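Local coordinates for protein histone acetyltransferase, ELP3 family (Methanocaldococcus infernus, PDB 6IA8) that converts the wobble uridine 34 of tRNA to 5-(carboxymethyl)uridine, using acetyl-CoA, S-adenosyl-L-methionine and a [4Fe-4S] cluster, at residues 374-379 with 447-452; 384-389 with 462-467; 392-397 with 471-476; 405-410 with 439-444; 480-483 with 487-490. One frame throughout, in Å; residues are numbered along the deposited sequence.

Interaction 1: 374-379 with 447-452; sequences REVGHV and HVFGWE. With SO4 (sulfate ion), chain E.
E375, which lies across the ring of F449, occupies the N-cap position of helix 376-383, and its carbonyl O takes the amide of V379 N at 3.0 Å, closing the first helical turn. The E375 side chain crosses the phenyl ring at about a right angle. Its CB sits over one face of the F449 ring, 3.6 Å from the centroid and 17° off the normal, a clear CH-pi contact. The first torsion (chi1 60°) puts CG in the crowded position between backbone N and carbonyl carbon, and from there the extended chain carries CD to 3.5 Å from F449 CE1, the carboxylate tilted 45° against the ring. The opposite face of F449 is occupied by H447 CD2, above the ring centre, which sandwiches the phenyl group between imidazole and glutamate. V376 slides past F449 in the opposite sense and touches the ring's root, CG1 to F449 CB at 3.4 Å. Were F449 replaced by an alanine, a gap would probably open between H447 and E375, whose carboxylate would be set free to turn. H447 also meets a sulfate near its ring edge, but at 2.5 Å between NE2 and O1 the modelled distance is too short to be trusted in detail. H447 and V448 belong to the probable acetyl-CoA site, inferred from relatives. Around this centre, F449 packs on L419 and F422 of strand 418-427 and on I371 of helix 371-374, while V376 reaches I418, so that helix 376-383 is seated against the end of strand 440-448.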
# COMPACT_ATOMS: atom_id res chain seq x y z
N ARG A 374 1.54 -5.55 14.34
CA ARG A 374 0.50 -5.57 15.37
C ARG A 374 -0.87 -6.07 14.88
O ARG A 374 -1.79 -6.26 15.69
CB ARG A 374 0.36 -4.16 15.98
CG ARG A 374 1.52 -3.68 16.84
CD ARG A 374 1.12 -2.43 17.66
NE ARG A 374 2.05 -2.11 18.74
CZ ARG A 374 1.96 -1.04 19.53
NH1 ARG A 374 2.86 -0.84 20.48
NH2 ARG A 374 0.98 -0.18 19.36
N GLU A 375 -1.05 -6.28 13.58
CA GLU A 375 -2.38 -6.60 13.09
C GLU A 375 -2.81 -7.96 13.63
O GLU A 375 -1.99 -8.86 13.81
CB GLU A 375 -2.43 -6.58 11.57
CG GLU A 375 -1.50 -7.54 10.89
CD GLU A 375 -1.58 -7.40 9.37
OE1 GLU A 375 -1.12 -6.37 8.85
OE2 GLU A 375 -2.12 -8.31 8.72
N VAL A 376 -4.12 -8.10 13.89
CA VAL A 376 -4.65 -9.22 14.67
C VAL A 376 -4.22 -10.56 14.07
O VAL A 376 -3.83 -11.49 14.80
CB VAL A 376 -6.19 -9.11 14.76
CG1 VAL A 376 -6.77 -8.86 13.38
CG2 VAL A 376 -6.79 -10.40 15.38
N GLY A 377 -4.29 -10.69 12.75
CA GLY A 377 -3.96 -11.97 12.11
C GLY A 377 -2.50 -12.36 12.25
O GLY A 377 -2.17 -13.53 12.47
N HIS A 378 -1.61 -11.38 12.12
CA HIS A 378 -0.19 -11.63 12.26
C HIS A 378 0.18 -11.97 13.71
O HIS A 378 1.01 -12.86 13.95
CB HIS A 378 0.60 -10.42 11.79
CG HIS A 378 2.06 -10.68 11.61
ND1 HIS A 378 3.02 -10.18 12.46
CD2 HIS A 378 2.73 -11.38 10.66
CE1 HIS A 378 4.22 -10.56 12.05
NE2 HIS A 378 4.07 -11.28 10.96
N VAL A 379 -0.41 -11.27 14.67
CA VAL A 379 -0.11 -11.57 16.07
C VAL A 379 -0.56 -12.97 16.44
O VAL A 379 0.11 -13.67 17.21
CB VAL A 379 -0.74 -10.52 16.99
CG1 VAL A 379 -0.64 -10.97 18.45
CG2 VAL A 379 -0.06 -9.16 16.80
N HIS A 447 -9.82 0.10 7.07
CA HIS A 447 -9.46 -1.31 6.99
C HIS A 447 -9.82 -2.00 8.30
O HIS A 447 -9.36 -1.60 9.36
CB HIS A 447 -7.97 -1.46 6.72
CG HIS A 447 -7.58 -2.85 6.32
ND1 HIS A 447 -7.59 -3.26 5.00
CD2 HIS A 447 -7.23 -3.94 7.05
CE1 HIS A 447 -7.22 -4.53 4.93
NE2 HIS A 447 -6.99 -4.97 6.16
N VAL A 448 -10.69 -3.00 8.22
CA VAL A 448 -11.03 -3.87 9.34
C VAL A 448 -10.43 -5.23 9.04
O VAL A 448 -10.77 -5.85 8.02
CB VAL A 448 -12.55 -3.97 9.54
CG1 VAL A 448 -12.88 -4.97 10.69
CG2 VAL A 448 -13.16 -2.63 9.75
N PHE A 449 -9.51 -5.70 9.89
CA PHE A 449 -8.81 -6.96 9.62
C PHE A 449 -9.78 -8.13 9.76
O PHE A 449 -10.42 -8.28 10.80
CB PHE A 449 -7.60 -7.12 10.55
CG PHE A 449 -6.45 -6.22 10.18
CD1 PHE A 449 -5.62 -6.54 9.11
CD2 PHE A 449 -6.20 -5.05 10.88
CE1 PHE A 449 -4.58 -5.72 8.75
CE2 PHE A 449 -5.15 -4.21 10.51
CZ PHE A 449 -4.34 -4.53 9.44
N GLY A 450 -9.91 -8.93 8.70
CA GLY A 450 -11.02 -9.86 8.64
C GLY A 450 -10.65 -11.32 8.67
O GLY A 450 -9.71 -11.71 9.36
N TRP A 451 -11.40 -12.14 7.92
CA TRP A 451 -11.19 -13.58 7.85
C TRP A 451 -9.74 -13.91 7.54
O TRP A 451 -9.05 -13.17 6.84
CB TRP A 451 -12.14 -14.12 6.78
CG TRP A 451 -12.03 -15.58 6.49
CD1 TRP A 451 -12.89 -16.56 6.89
CD2 TRP A 451 -11.02 -16.23 5.71
NE1 TRP A 451 -12.47 -17.78 6.42
CE2 TRP A 451 -11.33 -17.61 5.69
CE3 TRP A 451 -9.89 -15.78 5.03
CZ2 TRP A 451 -10.53 -18.54 5.02
CZ3 TRP A 451 -9.10 -16.70 4.37
CH2 TRP A 451 -9.43 -18.07 4.37
N GLU A 452 -9.29 -15.05 8.08
CA GLU A 452 -7.89 -15.46 7.97
C GLU A 452 -7.70 -16.90 8.45
O GLU A 452 -7.75 -17.17 9.65
CB GLU A 452 -7.01 -14.48 8.76
CG GLU A 452 -5.51 -14.81 8.79
S SO4 E . -6.86 -8.61 5.64
O1 SO4 E . -7.39 -7.39 6.23
O2 SO4 E . -7.35 -9.75 6.39
O3 SO4 E . -7.32 -8.71 4.26
O4 SO4 E . -5.41 -8.57 5.66

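Interaction 2: 384-389 with 462-467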
# COMPACT_ATOMS: atom_id res chain seq x y z
N GLY A 384 0.18 -16.60 18.92
CA GLY A 384 -0.87 -17.49 19.38
C GLY A 384 -1.91 -16.86 20.28
O GLY A 384 -2.70 -17.59 20.92
N ILE A 385 -1.97 -15.53 20.34
CA ILE A 385 -2.92 -14.85 21.22
C ILE A 385 -3.86 -13.98 20.40
O ILE A 385 -3.59 -13.60 19.27
CB ILE A 385 -2.19 -13.99 22.28
CG1 ILE A 385 -1.37 -12.89 21.59
CG2 ILE A 385 -1.29 -14.86 23.17
CD1 ILE A 385 -0.74 -11.87 22.58
N LEU A 386 -4.97 -13.62 21.01
CA LEU A 386 -6.03 -12.87 20.36
C LEU A 386 -6.35 -11.65 21.21
O LEU A 386 -6.05 -11.62 22.40
CB LEU A 386 -7.31 -13.72 20.20
CG LEU A 386 -7.20 -14.91 19.23
CD1 LEU A 386 -8.35 -15.87 19.46
CD2 LEU A 386 -7.18 -14.46 17.79
N PRO A 387 -7.04 -10.67 20.64
CA PRO A 387 -7.36 -9.46 21.40
C PRO A 387 -8.15 -9.75 22.66
O PRO A 387 -9.03 -10.60 22.69
CB PRO A 387 -8.19 -8.64 20.42
CG PRO A 387 -7.70 -9.07 19.06
CD PRO A 387 -7.40 -10.57 19.21
N ASP A 388 -7.81 -9.03 23.72
CA ASP A 388 -8.50 -9.12 25.00
C ASP A 388 -9.60 -8.06 25.01
O ASP A 388 -9.29 -6.87 25.13
CB ASP A 388 -7.52 -8.88 26.14
CG ASP A 388 -8.17 -8.93 27.52
OD1 ASP A 388 -9.42 -8.92 27.62
OD2 ASP A 388 -7.39 -8.98 28.49
N PRO A 389 -10.87 -8.42 24.89
CA PRO A 389 -11.93 -7.40 24.77
C PRO A 389 -12.02 -6.43 25.95
O PRO A 389 -12.47 -5.29 25.77
CB PRO A 389 -13.21 -8.22 24.62
CG PRO A 389 -12.89 -9.53 25.25
CD PRO A 389 -11.42 -9.78 25.01
N VAL A 462 -10.61 -17.02 11.99
CA VAL A 462 -10.75 -15.86 12.92
C VAL A 462 -11.09 -14.51 12.11
O VAL A 462 -10.42 -14.30 11.08
CB VAL A 462 -9.41 -15.68 13.69
CG1 VAL A 462 -8.29 -15.35 12.72
CG2 VAL A 462 -9.51 -14.64 14.81
N SER A 463 -12.09 -13.68 12.52
CA SER A 463 -12.53 -12.39 11.84
C SER A 463 -13.08 -11.30 12.76
O SER A 463 -13.75 -11.60 13.73
CB SER A 463 -13.60 -12.63 10.77
OG SER A 463 -14.19 -11.42 10.31
N TRP A 464 -12.85 -10.05 12.39
CA TRP A 464 -13.27 -8.86 13.18
C TRP A 464 -14.18 -7.97 12.33
O TRP A 464 -14.46 -6.85 12.68
CB TRP A 464 -12.01 -8.13 13.74
CG TRP A 464 -11.10 -9.18 14.24
CD1 TRP A 464 -10.27 -9.94 13.51
CD2 TRP A 464 -11.03 -9.67 15.56
NE1 TRP A 464 -9.69 -10.88 14.28
CE2 TRP A 464 -10.15 -10.73 15.56
CE3 TRP A 464 -11.62 -9.32 16.75
CZ2 TRP A 464 -9.84 -11.42 16.68
CZ3 TRP A 464 -11.31 -9.99 17.85
CH2 TRP A 464 -10.44 -11.03 17.83
N GLN A 465 -14.67 -8.49 11.21
CA GLN A 465 -15.62 -7.71 10.34
C GLN A 465 -17.02 -8.14 10.72
O GLN A 465 -17.26 -9.25 11.15
CB GLN A 465 -15.37 -7.85 8.79
CG GLN A 465 -14.12 -7.15 8.27
CD GLN A 465 -13.78 -7.54 6.84
OE1 GLN A 465 -14.50 -8.31 6.24
NE2 GLN A 465 -12.69 -7.02 6.30
N HIS A 466 -17.92 -7.24 10.49
CA HIS A 466 -19.32 -7.44 10.87
C HIS A 466 -19.52 -7.38 12.38
O HIS A 466 -20.57 -7.80 12.89
CB HIS A 466 -19.85 -8.76 10.32
CG HIS A 466 -19.45 -9.03 8.90
ND1 HIS A 466 -19.23 -8.02 7.98
CD2 HIS A 466 -19.20 -10.19 8.25
CE1 HIS A 466 -18.87 -8.55 6.83
NE2 HIS A 466 -18.85 -9.86 6.96
N MET A 467 -18.52 -6.87 13.10
CA MET A 467 -18.63 -6.65 14.54
C MET A 467 -18.85 -5.18 14.90
O MET A 467 -18.94 -4.86 16.09
CB MET A 467 -17.36 -7.16 15.23
CG MET A 467 -17.16 -8.66 15.13
SD MET A 467 -15.63 -9.18 15.93
CE MET A 467 -16.02 -8.82 17.65
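V462 opens the contact by sending CG2 to CD2 of L386, 3.8 Å away, the two side chains passing in opposite directions. At the next residue the chain folds onto itself: S463 OG accepts the amide of Q465 N at 3.1 Å in a nearly straight bond (170°), an ST turn, although S463 is poorly ordered. W464 then carries most of the packing. Its first torsion (chi1 -44°) sets CG opposite the carbonyl carbon and sends the indole out toward P387. The two side chains come from opposite directions, and P387 CG stands over the six-membered ring, 4.0 Å from the centroid and 29° off the normal, in a CH-pi arrangement. The closest approach belongs to the neighbouring ring carbon, P387 CD to W464 CH2 at 3.4 Å. L386 CD2 takes the edge instead, near the indole plane beside W464 CZ2. V376 and I420 also touch this indole, joining it to helix 376-383 and strand 418-427. In the GNAT fold to which these residues belong, the Q-x-x-G-x-G signature forms the loop leading into the helix and binds the pyrophosphate of the cofactor; Q465 to G470, running into helix 469-484, fit it, consistent with an acetyl-CoA site. Q465 NE2 donates to the carbonyl O of V448, tying the loop to the end of strand 440-448.

Interaction 3: 392-397 with 471-476. With SO4 (sulfate ion), chain D.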
# COMPACT_ATOMS: atom_id res chain seq x y z
N ILE A 392 -9.90 -3.35 24.62
CA ILE A 392 -10.00 -2.81 23.27
C ILE A 392 -10.51 -1.38 23.39
O ILE A 392 -11.55 -1.12 23.99
CB ILE A 392 -10.94 -3.66 22.40
CG1 ILE A 392 -10.36 -5.05 22.19
CG2 ILE A 392 -11.19 -2.99 21.04
CD1 ILE A 392 -11.28 -6.00 21.44
N LYS A 393 -9.78 -0.46 22.80
CA LYS A 393 -10.12 0.96 22.87
C LYS A 393 -10.02 1.57 21.48
O LYS A 393 -9.29 1.05 20.63
CB LYS A 393 -9.18 1.72 23.79
CG LYS A 393 -9.21 1.24 25.23
CD LYS A 393 -8.53 2.23 26.17
CE LYS A 393 -8.39 1.66 27.58
NZ LYS A 393 -9.63 0.98 28.06
N LEU A 394 -10.74 2.67 21.27
CA LEU A 394 -10.57 3.51 20.09
C LEU A 394 -9.43 4.48 20.35
O LEU A 394 -9.50 5.25 21.30
CB LEU A 394 -11.85 4.28 19.76
CG LEU A 394 -12.06 4.61 18.27
CD1 LEU A 394 -13.46 5.20 18.05
CD2 LEU A 394 -11.01 5.53 17.74
N VAL A 395 -8.37 4.41 19.57
CA VAL A 395 -7.14 5.18 19.79
C VAL A 395 -6.98 6.17 18.64
O VAL A 395 -7.43 5.92 17.53
CB VAL A 395 -5.91 4.26 19.88
CG1 VAL A 395 -4.64 5.07 20.03
CG2 VAL A 395 -6.06 3.28 21.06
N ARG A 396 -6.35 7.30 18.92
CA ARG A 396 -6.14 8.31 17.90
C ARG A 396 -4.71 8.80 17.94
O ARG A 396 -4.18 9.05 19.02
CB ARG A 396 -7.09 9.51 18.09
CG ARG A 396 -6.78 10.69 17.17
CD ARG A 396 -7.83 11.77 17.34
NE ARG A 396 -7.46 13.02 16.67
CZ ARG A 396 -8.18 14.13 16.72
NH1 ARG A 396 -9.31 14.13 17.39
NH2 ARG A 396 -7.76 15.22 16.09
N GLU A 397 -4.12 9.02 16.77
CA GLU A 397 -2.79 9.60 16.66
C GLU A 397 -2.78 10.50 15.44
O GLU A 397 -3.15 10.05 14.35
CB GLU A 397 -1.73 8.52 16.50
CG GLU A 397 -0.31 9.04 16.34
CD GLU A 397 0.68 7.90 16.19
OE1 GLU A 397 0.28 6.71 16.21
OE2 GLU A 397 1.86 8.19 16.07
N ARG A 471 -17.97 0.56 11.16
CA ARG A 471 -18.98 1.59 11.34
C ARG A 471 -18.63 2.54 12.47
O ARG A 471 -18.90 3.74 12.37
CB ARG A 471 -20.34 0.94 11.61
CG ARG A 471 -21.01 0.45 10.35
CD ARG A 471 -22.15 -0.52 10.67
NE ARG A 471 -21.62 -1.80 11.14
CZ ARG A 471 -22.37 -2.83 11.50
NH1 ARG A 471 -23.69 -2.74 11.46
NH2 ARG A 471 -21.79 -3.95 11.92
N MET A 472 -18.05 2.03 13.56
CA MET A 472 -17.67 2.90 14.67
C MET A 472 -16.52 3.84 14.27
O MET A 472 -16.50 5.01 14.65
CB MET A 472 -17.29 2.06 15.89
CG MET A 472 -18.46 1.42 16.60
SD MET A 472 -17.99 0.71 18.20
CE MET A 472 -17.25 -0.84 17.68
N LEU A 473 -15.55 3.35 13.50
CA LEU A 473 -14.49 4.25 13.05
C LEU A 473 -15.04 5.33 12.12
O LEU A 473 -14.63 6.49 12.20
CB LEU A 473 -13.39 3.45 12.35
CG LEU A 473 -12.50 2.58 13.25
CD1 LEU A 473 -11.62 1.65 12.44
CD2 LEU A 473 -11.65 3.49 14.14
N MET A 474 -15.97 4.97 11.23
CA MET A 474 -16.56 5.97 10.35
C MET A 474 -17.34 7.01 11.15
O MET A 474 -17.24 8.22 10.87
CB MET A 474 -17.47 5.31 9.32
CG MET A 474 -16.70 4.46 8.31
SD MET A 474 -15.68 5.49 7.18
CE MET A 474 -17.02 6.29 6.30
N LYS A 475 -18.10 6.57 12.15
CA LYS A 475 -18.85 7.52 12.96
C LYS A 475 -17.90 8.49 13.65
O LYS A 475 -18.14 9.70 13.73
CB LYS A 475 -19.73 6.78 13.97
CG LYS A 475 -20.80 7.65 14.61
N GLU A 476 -16.80 7.96 14.19
CA GLU A 476 -15.84 8.83 14.88
C GLU A 476 -15.15 9.76 13.90
O GLU A 476 -14.92 10.94 14.19
CB GLU A 476 -14.80 7.99 15.62
CG GLU A 476 -13.76 8.81 16.35
CD GLU A 476 -14.29 9.48 17.59
OE1 GLU A 476 -13.54 10.27 18.18
OE2 GLU A 476 -15.45 9.23 17.98
S SO4 D . -18.33 -3.36 10.43
O1 SO4 D . -18.78 -2.17 11.17
O2 SO4 D . -19.00 -4.52 11.10
O3 SO4 D . -18.73 -3.24 9.03
O4 SO4 D . -16.87 -3.52 10.56
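It is the aliphatic part of an acidic residue, E476, that meets the leucine L394: L394 CD1 lies 3.9 Å from E476 CB and about as far from CG, while the carboxylate turns elsewhere. The first torsion of E476 (CG opposite the backbone N, chi1 179°) lays CG beside CB across the end of L394, and a bend at chi2 (73°) directs the acid away, where OE1 forms a salt bridge with R479. The other branch of L394, CD2, meets L473 CD2 at 4.2 Å, and the two side chains cross obliquely. Strand 392-401 is thus joined to helix 469-484 by apolar carbons, with F411 lying against both leucines. At the start of the helical segment R471 holds a sulfate, probably from the crystallisation liquor: R471 N reaches O1 at 2.8 Å, and NE reaches the same oxygen at 2.9 Å in an almost linear bond lying in the guanidinium plane. NH2 adds a third bond, to O2. G468 N and G470 N, and Y501 OH from helix 499-504, also bond the sulfate. R471 is expected, as in relatives, to bind acetyl-CoA, so the site is consistent with the pyrophosphate-binding loop of GNAT enzymes.

Interaction 4: 405-410 with 439-444; sequences TEIFLS and KTMLVR
The guanidinium of R444 presents its edge to a single oxygen of E406: OE1 lies in its plane and accepts from both NE and NH1, a side-on grip onto one atom. The carboxylate stands almost upright against it, with the two planes 80° apart. NE (3.1 Å from OE1) uses the syn lone pair of OE1, whereas NH1, at 2.9 Å from the same atom, arrives from above the carboxylate, 57° out of its plane. The bend of E406 at chi2 (-77°) swings the acid across to the arginine. This buried salt bridge belongs to a larger charge cluster: E406 OE2 pairs with R426 and K245, and R444 NH2 with D283. A glutamine in place of E406 would probably leave R444, R426 and K245 short of the negative charge they share. On the other side of the sheet, I407 CD1 meets M441 CE at 3.5 Å, the side chains crossing at about a right angle. Strand 418-427 runs between strands 404-413 and 440-448, so both pairs bridge over it; the charged pair, through K245 and D283, faces the radical SAM portion, while M441 turns toward the loop after helix 469-484.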
# COMPACT_ATOMS: atom_id res chain seq x y z
N THR A 405 -3.04 17.68 7.87
CA THR A 405 -3.11 16.89 9.09
C THR A 405 -3.67 15.51 8.77
O THR A 405 -4.73 15.40 8.13
CB THR A 405 -3.97 17.56 10.15
OG1 THR A 405 -3.38 18.81 10.49
CG2 THR A 405 -4.04 16.71 11.41
N GLU A 406 -2.95 14.48 9.21
CA GLU A 406 -3.39 13.10 9.12
C GLU A 406 -3.85 12.69 10.50
O GLU A 406 -3.16 12.97 11.48
CB GLU A 406 -2.28 12.18 8.65
CG GLU A 406 -1.72 12.49 7.28
CD GLU A 406 -2.60 12.06 6.10
OE1 GLU A 406 -3.66 11.40 6.30
OE2 GLU A 406 -2.20 12.33 4.95
N ILE A 407 -5.04 12.08 10.58
CA ILE A 407 -5.60 11.52 11.80
C ILE A 407 -5.68 10.01 11.60
O ILE A 407 -6.36 9.52 10.69
CB ILE A 407 -6.98 12.10 12.11
CG1 ILE A 407 -6.88 13.63 12.31
CG2 ILE A 407 -7.56 11.40 13.35
CD1 ILE A 407 -7.41 14.44 11.21
N PHE A 408 -4.95 9.27 12.41
CA PHE A 408 -4.92 7.81 12.33
C PHE A 408 -5.74 7.28 13.49
O PHE A 408 -5.34 7.40 14.65
CB PHE A 408 -3.50 7.29 12.39
CG PHE A 408 -3.38 5.78 12.25
CD1 PHE A 408 -3.48 5.19 11.01
CD2 PHE A 408 -3.15 4.98 13.34
CE1 PHE A 408 -3.35 3.81 10.84
CE2 PHE A 408 -3.01 3.60 13.20
CZ PHE A 408 -3.11 3.01 11.95
N LEU A 409 -6.94 6.79 13.18
CA LEU A 409 -7.86 6.23 14.16
C LEU A 409 -7.76 4.72 14.13
O LEU A 409 -7.71 4.13 13.05
CB LEU A 409 -9.31 6.63 13.83
CG LEU A 409 -9.65 8.12 13.84
CD1 LEU A 409 -11.12 8.27 13.37
CD2 LEU A 409 -9.47 8.75 15.24
N SER A 410 -7.78 4.07 15.29
CA SER A 410 -7.67 2.62 15.30
C SER A 410 -8.43 2.04 16.48
O SER A 410 -8.66 2.70 17.49
CB SER A 410 -6.19 2.20 15.34
OG SER A 410 -5.58 2.69 16.51
N LYS A 439 -13.87 22.87 2.85
CA LYS A 439 -14.71 22.35 3.91
C LYS A 439 -14.88 20.84 3.79
O LYS A 439 -15.85 20.27 4.29
CB LYS A 439 -16.08 23.03 3.90
CG LYS A 439 -15.99 24.58 3.92
N THR A 440 -13.90 20.17 3.21
CA THR A 440 -13.94 18.74 2.97
C THR A 440 -12.90 18.02 3.80
O THR A 440 -11.75 18.46 3.87
CB THR A 440 -13.68 18.44 1.50
OG1 THR A 440 -14.68 19.07 0.70
CG2 THR A 440 -13.72 16.93 1.24
N MET A 441 -13.30 16.90 4.41
CA MET A 441 -12.37 15.97 5.04
C MET A 441 -12.31 14.69 4.20
O MET A 441 -13.31 14.29 3.60
CB MET A 441 -12.82 15.63 6.47
CG MET A 441 -11.68 15.34 7.43
SD MET A 441 -11.11 16.86 8.29
CE MET A 441 -9.84 16.12 9.30
N LEU A 442 -11.15 14.05 4.16
CA LEU A 442 -10.95 12.86 3.33
C LEU A 442 -10.72 11.61 4.18
O LEU A 442 -9.82 11.59 5.03
CB LEU A 442 -9.75 13.04 2.40
CG LEU A 442 -9.71 14.32 1.53
CD1 LEU A 442 -8.37 14.37 0.80
CD2 LEU A 442 -10.85 14.30 0.54
N VAL A 443 -11.50 10.56 3.91
CA VAL A 443 -11.24 9.23 4.44
C VAL A 443 -10.42 8.51 3.37
O VAL A 443 -10.97 8.04 2.38
CB VAL A 443 -12.52 8.47 4.77
CG1 VAL A 443 -12.15 7.08 5.19
CG2 VAL A 443 -13.27 9.21 5.89
N ARG A 444 -9.11 8.44 3.56
CA ARG A 444 -8.23 7.82 2.59
C ARG A 444 -8.20 6.30 2.69
O ARG A 444 -7.87 5.63 1.70
CB ARG A 444 -6.81 8.37 2.75
CG ARG A 444 -6.77 9.92 2.70
CD ARG A 444 -5.36 10.45 2.48
NE ARG A 444 -4.48 10.17 3.59
CZ ARG A 444 -3.58 9.20 3.64
NH1 ARG A 444 -2.88 9.05 4.76
NH2 ARG A 444 -3.36 8.42 2.59

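Interaction 5: 480-483 with 487-490; sequences IAKE and KKKI
K487 lies against A481 with its own chain turned twice. The first torsion (chi1 -54°) sets CG opposite the carbonyl carbon and 3.6 Å from A481 O, and the second (chi2 -59°) bends the rest of the chain away, carrying the amine off to D438 O and D427. CB, placed by the backbone, lies 3.5 Å from A481 O. The same carbonyl oxygen receives the hydrogen bond that joins the segments, K487 N to A481 O at 2.9 Å with an N-H...O angle of 161°, the donor tilted out of the carbonyl plane. The helix widens to a pi-type turn at 480-483, and the carbonyl of A481 is taken by the amide of K487, six residues on, after the chain has left helix 469-484. This places the contact at the C-terminal end of the helix in a beta-alpha-beta crossover, where the chain turns back into strand 489-492, parallel to strand 440-448. A481 also packs on M441 and L518. K482, extended throughout, stretches to the carbonyl O of L518. Chemically, the backbone bond satisfies one helix-end carbonyl, whereas K487 O, 3.7 Å from K482 CA, is buried by the contact and has no partner in the model. The amines of K482 and K488, NZ to NZ 5.1 Å, probably repel one another mildly, eased for K482 by L518 O, while the charge of K487 is balanced by D427.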
# COMPACT_ATOMS: atom_id res chain seq x y z
N ILE A 480 -15.30 13.82 14.23
CA ILE A 480 -14.10 14.64 14.28
C ILE A 480 -14.14 15.67 13.16
O ILE A 480 -13.85 16.86 13.39
CB ILE A 480 -12.84 13.76 14.18
CG1 ILE A 480 -12.70 12.93 15.45
CG2 ILE A 480 -11.61 14.61 13.92
CD1 ILE A 480 -11.55 11.92 15.42
N ALA A 481 -14.48 15.24 11.94
CA ALA A 481 -14.49 16.14 10.80
C ALA A 481 -15.42 17.31 11.06
O ALA A 481 -15.07 18.46 10.79
CB ALA A 481 -14.93 15.40 9.54
N LYS A 482 -16.60 17.04 11.62
CA LYS A 482 -17.62 18.07 11.76
C LYS A 482 -17.40 18.91 13.02
O LYS A 482 -17.45 20.14 12.96
CB LYS A 482 -19.02 17.43 11.79
CG LYS A 482 -20.17 18.45 12.01
CD LYS A 482 -21.52 17.75 11.96
CE LYS A 482 -22.66 18.78 11.88
NZ LYS A 482 -23.98 18.11 11.75
N GLU A 483 -17.19 18.25 14.16
CA GLU A 483 -17.19 18.97 15.42
C GLU A 483 -15.84 19.62 15.70
O GLU A 483 -15.78 20.70 16.28
CB GLU A 483 -17.56 18.03 16.56
CG GLU A 483 -18.96 17.43 16.44
CD GLU A 483 -19.33 16.55 17.64
OE1 GLU A 483 -18.45 16.25 18.47
OE2 GLU A 483 -20.51 16.16 17.74
N LYS A 487 -15.70 20.83 9.20
CA LYS A 487 -15.94 20.50 7.80
C LYS A 487 -17.42 20.19 7.59
O LYS A 487 -18.15 19.89 8.53
CB LYS A 487 -15.11 19.30 7.38
CG LYS A 487 -13.61 19.47 7.65
CD LYS A 487 -13.06 20.69 6.92
CE LYS A 487 -11.52 20.74 7.02
NZ LYS A 487 -10.94 21.90 6.30
N LYS A 488 -17.86 20.31 6.34
CA LYS A 488 -19.26 20.11 5.98
C LYS A 488 -19.49 18.89 5.09
O LYS A 488 -20.64 18.48 4.90
CB LYS A 488 -19.81 21.37 5.28
CG LYS A 488 -19.77 22.63 6.13
CD LYS A 488 -20.47 22.45 7.48
CE LYS A 488 -21.94 22.09 7.32
NZ LYS A 488 -22.61 21.87 8.64
N LYS A 489 -18.44 18.30 4.53
CA LYS A 489 -18.61 17.07 3.77
C LYS A 489 -17.37 16.22 3.94
O LYS A 489 -16.26 16.72 4.20
CB LYS A 489 -18.90 17.33 2.29
CG LYS A 489 -17.74 17.85 1.48
CD LYS A 489 -18.18 18.04 0.02
CE LYS A 489 -17.15 18.79 -0.80
NZ LYS A 489 -17.69 19.19 -2.13
N ILE A 490 -17.59 14.92 3.84
CA ILE A 490 -16.55 13.92 4.02
C ILE A 490 -16.57 13.05 2.78
O ILE A 490 -17.65 12.67 2.30
CB ILE A 490 -16.77 13.13 5.33
CG1 ILE A 490 -15.69 12.10 5.54
CG2 ILE A 490 -18.14 12.49 5.37
CD1 ILE A 490 -15.56 11.72 7.03

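All five contacts belong to the acetyltransferase domain, and their chemistry follows their depth. Interactions 1 and 4 are buried: the first is aromatic and apolar at one end of strand 440-448, the second, along the same strand, sets a charged pair on one face of the sheet and an apolar pair on the other. Interactions 2, 3 and 5 are partly buried, the last most exposed at its lysines. Interactions 2 and 3 rely on apolar carbons; interaction 2 touches interaction 1 where Q465 bonds V448. Interactions 3 and 5 share helix 469-484, one near its sulfate-holding start, the other at its end, where a backbone bond accompanies limited packing. Neighbouring strands join interaction 4 to both interaction 5 and interaction 3.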